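Local coordinates for extracellular solute-binding protein, family 7 (Colwellia psychrerythraea, PDB 4PET) that binds pyruvate together with calcium and, as a periplasmic solute-binding protein, probably delivers it or a related organic acid to a TRAP transporter, at residues Y29-E35 with L63-S69; Q89-S95 with L241-N246; G129-M133 with M143-G147. All coordinates share one frame; numbering follows the deposited sequence.

How the contacts relate
All three contacts reach one mixed five-stranded sheet, whose order is 63-68, 29-35, 90-93, 240-246, 142-149. Contact 1 is the parallel pair at one margin. Contact 2, its centre about 12 Å away, is an antiparallel pair in the middle, joined to contact 1 by Ala-34 N to Met-90 O, 2.9 Å. Contact 3, centred about 10 Å from contact 2 and 20 Å from contact 1, lays helix 129-137 on the other outermost strand. Along the chain contact 1 closes first, and contact 3 is nested inside the span closed by contact 2. Together they traverse one lobe's sheet, and Leu-241 of contact 2 touches the bound pyruvate.

Contact 1 of 3, residues Y29-E35 with L63-S69; sequences YRWKLAE and LTIRIDS
Leu-63 turns its CG anti to the backbone N (chi1 178°), which lays its CD1 over one face of the Trp-31 indole. The methyl stands 4.0 Å from the centroid of the five-membered ring and 11° off the normal, a CH-pi contact. Leu-63 CD1 also meets Tyr-29 CB at 3.7 Å. Further along the sheet face that carries Trp-31 and Leu-63, Ile-65 CG2 packs on Leu-33 CB at 3.8 Å. Glu-35 has its CG wedged between the backbone N and the carbonyl carbon (chi1 62°), which brings the carboxylate across Ile-67, with Glu-35 CD 3.6 Å from Ile-67 CG2. Glu-35 OE2 accepts a bond from Ser-69 OG at 2.8 Å on its anti lone pair, while Glu-35 OE1 is bonded to Thr-48 OG1, so both oxygens of this buried carboxylate are satisfied.

On the other face, Lys-32 and Arg-66 run side by side, and Lys-32 CD covers one side of the guanidinium, 3.9 Å from Arg-66 NH1. A salt bridge of 3.0 Å links Arg-66 NH1 to Asp-68 OD2, though as a hydrogen bond it is weak, and Tyr-88 OH also bonds OD2. The like-charged ends of Lys-32 and Arg-66 are close but not touching, which Asp-68 probably eases. Water 2 donates to Trp-31 O at 2.8 Å. It also donates to Thr-64 OG1.

Six backbone hydrogen bonds, from Thr-64 N to Tyr-29 O through Glu-35 N to Asp-68 O, fix the parallel register. Helix 44-58 links the two strands in a beta-alpha-beta unit and packs on their face, Met-51 meeting Leu-33 and Ile-65. Leu-261 of helix 255-290 covers Trp-31 and Ile-65, and strand 90-93 pairs with the other edge of 29-35.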
# COMPACT_ATOMS: atom_id res chain seq x y z
N TYR A 29 5.69 -31.62 -4.40
CA TYR A 29 5.00 -31.42 -3.13
C TYR A 29 3.54 -31.06 -3.39
O TYR A 29 3.22 -30.25 -4.26
CB TYR A 29 5.71 -30.31 -2.34
CG TYR A 29 7.17 -30.65 -2.09
CD1 TYR A 29 8.14 -30.43 -3.05
CD2 TYR A 29 7.57 -31.24 -0.90
CE1 TYR A 29 9.47 -30.79 -2.84
CE2 TYR A 29 8.89 -31.58 -0.66
CZ TYR A 29 9.83 -31.36 -1.63
OH TYR A 29 11.12 -31.70 -1.39
N ARG A 30 2.65 -31.70 -2.64
CA ARG A 30 1.22 -31.46 -2.70
C ARG A 30 0.76 -31.09 -1.30
O ARG A 30 0.73 -31.92 -0.40
CB ARG A 30 0.53 -32.71 -3.23
CG ARG A 30 0.90 -32.98 -4.66
CD ARG A 30 0.52 -34.36 -5.04
NE ARG A 30 1.26 -35.33 -4.26
CZ ARG A 30 2.39 -35.90 -4.64
NH1 ARG A 30 2.95 -35.61 -5.81
NH2 ARG A 30 2.96 -36.78 -3.83
N TRP A 31 0.44 -29.81 -1.13
CA TRP A 31 0.07 -29.26 0.15
C TRP A 31 -1.42 -28.93 0.18
O TRP A 31 -2.06 -28.87 -0.86
CB TRP A 31 0.83 -27.95 0.35
CG TRP A 31 2.22 -28.14 0.90
CD1 TRP A 31 2.95 -29.30 0.92
CD2 TRP A 31 3.02 -27.14 1.51
NE1 TRP A 31 4.19 -29.06 1.51
CE2 TRP A 31 4.25 -27.75 1.88
CE3 TRP A 31 2.84 -25.79 1.79
CZ2 TRP A 31 5.24 -27.05 2.53
CZ3 TRP A 31 3.85 -25.10 2.43
CH2 TRP A 31 5.03 -25.73 2.78
N LYS A 32 -1.95 -28.70 1.38
CA LYS A 32 -3.29 -28.15 1.55
C LYS A 32 -3.30 -26.94 2.47
O LYS A 32 -2.51 -26.83 3.43
CB LYS A 32 -4.30 -29.20 2.02
CG LYS A 32 -3.82 -30.17 3.01
CD LYS A 32 -4.68 -31.44 2.94
CE LYS A 32 -4.74 -32.17 4.26
NZ LYS A 32 -5.96 -33.04 4.36
N LEU A 33 -4.19 -26.02 2.14
CA LEU A 33 -4.33 -24.78 2.91
C LEU A 33 -5.75 -24.77 3.48
O LEU A 33 -6.71 -25.04 2.76
CB LEU A 33 -4.05 -23.55 2.05
CG LEU A 33 -4.27 -22.19 2.74
CD1 LEU A 33 -3.43 -21.13 2.03
CD2 LEU A 33 -5.74 -21.73 2.77
N ALA A 34 -5.87 -24.54 4.80
CA ALA A 34 -7.19 -24.34 5.40
C ALA A 34 -7.46 -22.86 5.60
O ALA A 34 -6.68 -22.17 6.25
CB ALA A 34 -7.29 -25.04 6.74
N GLU A 35 -8.57 -22.37 5.08
CA GLU A 35 -8.92 -20.96 5.26
C GLU A 35 -10.20 -20.81 6.10
O GLU A 35 -11.07 -21.65 6.03
CB GLU A 35 -9.03 -20.24 3.91
CG GLU A 35 -10.12 -20.75 2.92
CD GLU A 35 -10.11 -19.96 1.61
OE1 GLU A 35 -9.24 -19.07 1.47
OE2 GLU A 35 -10.97 -20.22 0.73
N LEU A 63 5.29 -27.41 -6.60
CA LEU A 63 4.51 -27.19 -5.38
C LEU A 63 3.09 -26.78 -5.74
O LEU A 63 2.88 -25.74 -6.34
CB LEU A 63 5.16 -26.12 -4.48
CG LEU A 63 4.42 -25.76 -3.20
CD1 LEU A 63 4.21 -26.98 -2.29
CD2 LEU A 63 5.15 -24.67 -2.44
N THR A 64 2.12 -27.62 -5.37
CA THR A 64 0.73 -27.25 -5.50
C THR A 64 -0.03 -27.28 -4.16
O THR A 64 0.17 -28.15 -3.28
CB THR A 64 0.01 -28.15 -6.49
OG1 THR A 64 -0.11 -29.44 -5.94
CG2 THR A 64 0.78 -28.23 -7.82
N ILE A 65 -0.93 -26.31 -4.02
CA ILE A 65 -1.62 -26.08 -2.77
C ILE A 65 -3.15 -26.14 -3.00
O ILE A 65 -3.73 -25.25 -3.65
CB ILE A 65 -1.20 -24.75 -2.17
CG1 ILE A 65 0.34 -24.66 -2.03
CG2 ILE A 65 -1.82 -24.55 -0.82
CD1 ILE A 65 0.83 -23.28 -1.97
N ARG A 66 -3.78 -27.20 -2.49
CA ARG A 66 -5.23 -27.27 -2.46
C ARG A 66 -5.78 -26.38 -1.36
O ARG A 66 -5.26 -26.37 -0.24
CB ARG A 66 -5.71 -28.71 -2.24
CG ARG A 66 -7.24 -28.86 -2.37
CD ARG A 66 -7.81 -29.55 -1.16
NE ARG A 66 -7.32 -30.90 -1.11
CZ ARG A 66 -7.44 -31.73 -0.07
NH1 ARG A 66 -8.04 -31.35 1.03
NH2 ARG A 66 -6.95 -32.96 -0.16
N ILE A 67 -6.83 -25.64 -1.67
CA ILE A 67 -7.44 -24.75 -0.68
C ILE A 67 -8.76 -25.36 -0.17
O ILE A 67 -9.66 -25.69 -0.96
CB ILE A 67 -7.71 -23.37 -1.28
CG1 ILE A 67 -6.42 -22.75 -1.78
CG2 ILE A 67 -8.31 -22.43 -0.28
CD1 ILE A 67 -6.69 -21.50 -2.50
N ASP A 68 -8.85 -25.56 1.15
CA ASP A 68 -10.09 -25.98 1.80
C ASP A 68 -10.72 -24.84 2.56
O ASP A 68 -10.14 -24.26 3.48
CB ASP A 68 -9.85 -27.09 2.79
CG ASP A 68 -9.34 -28.35 2.15
OD1 ASP A 68 -9.32 -28.45 0.92
OD2 ASP A 68 -8.98 -29.27 2.91
N SER A 69 -11.96 -24.56 2.21
CA SER A 69 -12.67 -23.46 2.82
C SER A 69 -13.49 -24.03 3.95
O SER A 69 -13.51 -25.26 4.17
CB SER A 69 -13.58 -22.76 1.80
OG SER A 69 -12.83 -22.29 0.69
O HOH W 1 2.87 -30.76 -6.80
O HOH W 2 -1.96 -29.96 -3.41

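Contact 2 of 3, residues Q89-S95 with L241-N246; sequences QMGHSAS and LQFMVN
Residues 89-95 and 241-246 run antiparallel, their strand axes 4.5 Å apart at 165°, with five backbone hydrogen bonds from Asn-246 N to Gln-89 O at one end to Gln-242 N to Ser-93 O at the other. Paired at a non-hydrogen-bonded position, His-92 and Phe-243 cross at an angle and form an edge-to-face contact: centroids lie 4.6 Å apart, planes are turned by 52°, and His-92 CD2 stands over the centre of the phenyl face, 3.5 Å from Phe-243 CE1. The imidazole's rotation is fixed from both nitrogens, NE2 bonding Gly-147 O and ND1 bonding Trp-37 NE1. Leu-241 CD1 meets His-92 CE1 at 3.9 Å. CE of the selenomethionine Met-90 reaches Phe-243 CD1 obliquely at 4.0 Å and Val-245 CG2 at 4.1 Å. A serine in place of Phe-243 would probably leave the His-92 edge and the Met-90 methyl without their aromatic partner and open a gap in this apolar layer.

The face with Gln-242 and Ser-93 is more polar. Gln-242 swings CG to the far side from its amide nitrogen (chi1 156°), bringing Gln-242 NE2 within 3.8 Å of Ser-95 CB; OE1 is bonded by Trp-98 NE1, and NE2 is bonded to Tyr-137 OH, which gives both ends of the buried amide a partner.

Leu-241 also belongs to the pyruvate pocket. Strand 29-35 continues the sheet beyond 90-93 and strand 142-149 beyond 240-246, while Met-51 of helix 44-58 and Met-265 of helix 255-290 both cover Met-90 and Phe-243.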
# COMPACT_ATOMS: atom_id res chain seq x y z
N GLN A 89 -0.70 -27.93 5.98
CA GLN A 89 0.60 -27.27 5.89
C GLN A 89 0.46 -25.76 6.00
O GLN A 89 1.39 -25.09 6.43
CB GLN A 89 1.32 -27.65 4.59
CG GLN A 89 1.76 -29.11 4.52
CD GLN A 89 0.72 -30.07 3.95
OE1 GLN A 89 -0.38 -29.67 3.55
NE2 GLN A 89 1.07 -31.34 3.92
N MSE A 90 -0.69 -25.22 5.60
CA MSE A 90 -0.90 -23.78 5.60
C MSE A 90 -2.29 -23.39 6.02
O MSE A 90 -3.24 -24.18 5.95
CB MSE A 90 -0.68 -23.20 4.19
CG MSE A 90 0.70 -23.31 3.67
SE MSE A 90 0.76 -22.55 1.86
CE MSE A 90 0.63 -20.73 2.47
N GLY A 91 -2.42 -22.13 6.44
CA GLY A 91 -3.73 -21.59 6.75
C GLY A 91 -3.80 -20.16 6.25
O GLY A 91 -2.77 -19.56 5.92
N HIS A 92 -5.02 -19.63 6.21
CA HIS A 92 -5.28 -18.23 5.93
C HIS A 92 -6.43 -17.78 6.83
O HIS A 92 -7.54 -18.39 6.88
CB HIS A 92 -5.51 -18.00 4.43
CG HIS A 92 -5.55 -16.56 4.04
ND1 HIS A 92 -6.73 -15.90 3.77
CD2 HIS A 92 -4.58 -15.63 3.89
CE1 HIS A 92 -6.49 -14.65 3.45
NE2 HIS A 92 -5.18 -14.46 3.52
N SER A 93 -6.15 -16.74 7.62
CA SER A 93 -7.05 -16.36 8.70
C SER A 93 -6.67 -14.96 9.20
O SER A 93 -6.20 -14.14 8.43
CB SER A 93 -6.96 -17.40 9.81
OG SER A 93 -8.10 -17.41 10.64
N ALA A 94 -6.95 -14.68 10.46
CA ALA A 94 -6.52 -13.45 11.07
C ALA A 94 -5.85 -13.75 12.41
O ALA A 94 -6.38 -14.52 13.19
CB ALA A 94 -7.63 -12.52 11.28
N SER A 95 -4.71 -13.13 12.64
CA SER A 95 -3.93 -13.33 13.87
C SER A 95 -4.75 -13.05 15.12
O SER A 95 -4.64 -13.76 16.13
CB SER A 95 -2.67 -12.42 13.86
OG SER A 95 -1.77 -12.75 14.91
N LEU A 241 -4.68 -9.53 7.22
CA LEU A 241 -4.93 -10.94 7.52
C LEU A 241 -3.60 -11.69 7.66
O LEU A 241 -2.52 -11.09 7.68
CB LEU A 241 -5.82 -11.58 6.45
CG LEU A 241 -7.14 -10.82 6.20
CD1 LEU A 241 -7.91 -11.42 5.04
CD2 LEU A 241 -8.02 -10.80 7.44
N GLN A 242 -3.70 -13.01 7.78
CA GLN A 242 -2.56 -13.83 8.08
C GLN A 242 -2.52 -15.06 7.19
O GLN A 242 -3.54 -15.73 7.03
CB GLN A 242 -2.76 -14.28 9.53
CG GLN A 242 -2.10 -15.47 9.93
CD GLN A 242 -2.40 -15.77 11.38
OE1 GLN A 242 -3.52 -16.12 11.77
NE2 GLN A 242 -1.38 -15.63 12.21
N PHE A 243 -1.35 -15.37 6.61
CA PHE A 243 -1.06 -16.73 6.19
C PHE A 243 -0.27 -17.35 7.32
O PHE A 243 0.58 -16.67 7.96
CB PHE A 243 -0.15 -16.82 4.95
CG PHE A 243 -0.81 -16.47 3.62
CD1 PHE A 243 -1.60 -17.40 2.97
CD2 PHE A 243 -0.58 -15.24 3.01
CE1 PHE A 243 -2.18 -17.12 1.76
CE2 PHE A 243 -1.18 -14.95 1.79
CZ PHE A 243 -2.00 -15.90 1.18
N MSE A 244 -0.50 -18.64 7.55
CA MSE A 244 0.30 -19.43 8.48
C MSE A 244 0.87 -20.64 7.76
O MSE A 244 0.21 -21.26 6.93
CB MSE A 244 -0.55 -19.92 9.67
CG MSE A 244 -0.83 -18.83 10.69
SE MSE A 244 -1.79 -19.39 12.25
CE MSE A 244 -3.52 -19.74 11.36
N VAL A 245 2.11 -20.97 8.07
CA VAL A 245 2.75 -22.12 7.48
C VAL A 245 3.38 -22.96 8.58
O VAL A 245 4.06 -22.44 9.46
CB VAL A 245 3.87 -21.71 6.52
CG1 VAL A 245 4.49 -22.95 5.87
CG2 VAL A 245 3.36 -20.77 5.47
N ASN A 246 3.13 -24.25 8.54
CA ASN A 246 3.76 -25.15 9.48
C ASN A 246 5.27 -25.21 9.21
O ASN A 246 5.68 -25.53 8.11
CB ASN A 246 3.14 -26.54 9.34
CG ASN A 246 3.80 -27.56 10.23
OD1 ASN A 246 4.78 -28.19 9.84
ND2 ASN A 246 3.26 -27.71 11.46

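Contact 3 of 3, residues G129-M133 with M143-G147; sequences GMELM and MSFPG
Ser-144, the first residue of the strand to meet the helix, directs its CB toward Met-133, and its OG lies 3.4 Å from Met-133 SE. That hydroxyl has its polar partner elsewhere, in Gln-242 NE2 of the adjoining strand, so the selenium lies beside an oxygen already engaged. The carbonyl oxygen of Ser-144 faces the helix and receives two terminal methyls: Met-133 CE approaches it to 3.1 Å and Met-130 CE to 3.6 Å. With chi1 at -177°, Met-133 carries its chain out toward the strand through a nearly extended middle, and a final bend at chi3 (63°) turns CE over the strand backbone.

Phe-145 follows with its CB pointing away from the helix. What it offers is mainly backbone, its CA 3.9 Å from Met-133 CE; the ring comes only marginally near, CD2 being 4.3 Å from Met-130 CE, and packs against Val-245. Its backbone is hydrogen-bonded to Phe-243, on the sheet side of the strand.

Pro-146 closes the contact with its pyrrolidine ring. Met-130, bent at chi2 and chi3, brings SE to 3.4 Å from Pro-146 CD, and the same carbon lies 3.9 Å from Met-133 CE. Tyr-125 of helix 117-126 touches both Met-130 and Pro-146.

Two selenomethionines one helical turn apart therefore carry the whole contact, across axes 8.9 Å apart at 143°. Only 208 Å² is buried. The seam between helix 129-137 and the outermost strand 142-149 thus rests on van der Waals contacts of flexible chains, including methyls set against a carbonyl oxygen, with no hydrogen bond between the segments and with selenium standing where the natural methionines carry sulfur, while the strand's directional bonds go to strand 240-246.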
# COMPACT_ATOMS: atom_id res chain seq x y z
N GLY A 129 8.31 -5.40 12.61
CA GLY A 129 7.07 -6.13 12.86
C GLY A 129 7.18 -7.61 12.52
O GLY A 129 6.74 -8.44 13.29
N MSE A 130 7.77 -7.95 11.36
CA MSE A 130 7.91 -9.37 10.99
C MSE A 130 8.66 -10.16 12.09
O MSE A 130 8.31 -11.29 12.41
CB MSE A 130 8.71 -9.53 9.68
CG MSE A 130 7.97 -9.21 8.41
SE MSE A 130 6.37 -10.28 8.12
CE MSE A 130 7.03 -12.07 8.38
N GLU A 131 9.70 -9.54 12.64
CA GLU A 131 10.56 -10.17 13.64
C GLU A 131 9.85 -10.38 14.97
O GLU A 131 10.01 -11.42 15.60
CB GLU A 131 11.83 -9.32 13.84
CG GLU A 131 12.76 -9.26 12.62
CD GLU A 131 12.32 -8.32 11.49
OE1 GLU A 131 11.44 -7.44 11.67
OE2 GLU A 131 12.88 -8.47 10.38
N LEU A 132 9.03 -9.41 15.39
CA LEU A 132 8.22 -9.58 16.60
C LEU A 132 7.18 -10.70 16.38
O LEU A 132 6.89 -11.50 17.29
CB LEU A 132 7.52 -8.27 17.01
CG LEU A 132 8.39 -7.18 17.65
CD1 LEU A 132 7.63 -5.85 17.80
CD2 LEU A 132 8.93 -7.62 19.02
N MSE A 133 6.61 -10.77 15.19
CA MSE A 133 5.63 -11.78 14.89
C MSE A 133 6.23 -13.18 14.94
O MSE A 133 5.60 -14.13 15.45
CB MSE A 133 4.98 -11.51 13.52
CG MSE A 133 3.91 -12.53 13.22
SE MSE A 133 2.65 -11.90 11.84
CE MSE A 133 3.86 -11.75 10.42
N MSE A 143 4.88 -20.36 11.31
CA MSE A 143 5.40 -19.16 10.66
C MSE A 143 4.19 -18.38 10.23
O MSE A 143 3.24 -18.94 9.64
CB MSE A 143 6.28 -19.51 9.45
CG MSE A 143 7.40 -20.51 9.69
SE MSE A 143 8.05 -21.24 7.99
CE MSE A 143 9.27 -19.84 7.45
N SER A 144 4.18 -17.10 10.56
CA SER A 144 3.08 -16.23 10.19
C SER A 144 3.59 -15.12 9.31
O SER A 144 4.68 -14.59 9.56
CB SER A 144 2.44 -15.63 11.43
OG SER A 144 1.28 -14.91 11.11
N PHE A 145 2.79 -14.81 8.28
CA PHE A 145 3.09 -13.81 7.23
C PHE A 145 1.86 -12.95 6.98
O PHE A 145 0.72 -13.45 7.12
CB PHE A 145 3.40 -14.49 5.90
CG PHE A 145 4.58 -15.41 5.95
CD1 PHE A 145 4.44 -16.71 6.39
CD2 PHE A 145 5.82 -14.99 5.50
CE1 PHE A 145 5.54 -17.57 6.42
CE2 PHE A 145 6.92 -15.83 5.52
CZ PHE A 145 6.78 -17.12 5.99
N PRO A 146 2.06 -11.67 6.60
CA PRO A 146 0.95 -10.80 6.17
C PRO A 146 0.09 -11.54 5.14
O PRO A 146 0.66 -12.13 4.24
CB PRO A 146 1.67 -9.60 5.54
CG PRO A 146 2.95 -9.46 6.40
CD PRO A 146 3.35 -10.94 6.59
N GLY A 147 -1.25 -11.52 5.28
CA GLY A 147 -2.12 -12.26 4.38
C GLY A 147 -3.13 -11.40 3.61
O GLY A 147 -4.02 -11.95 2.96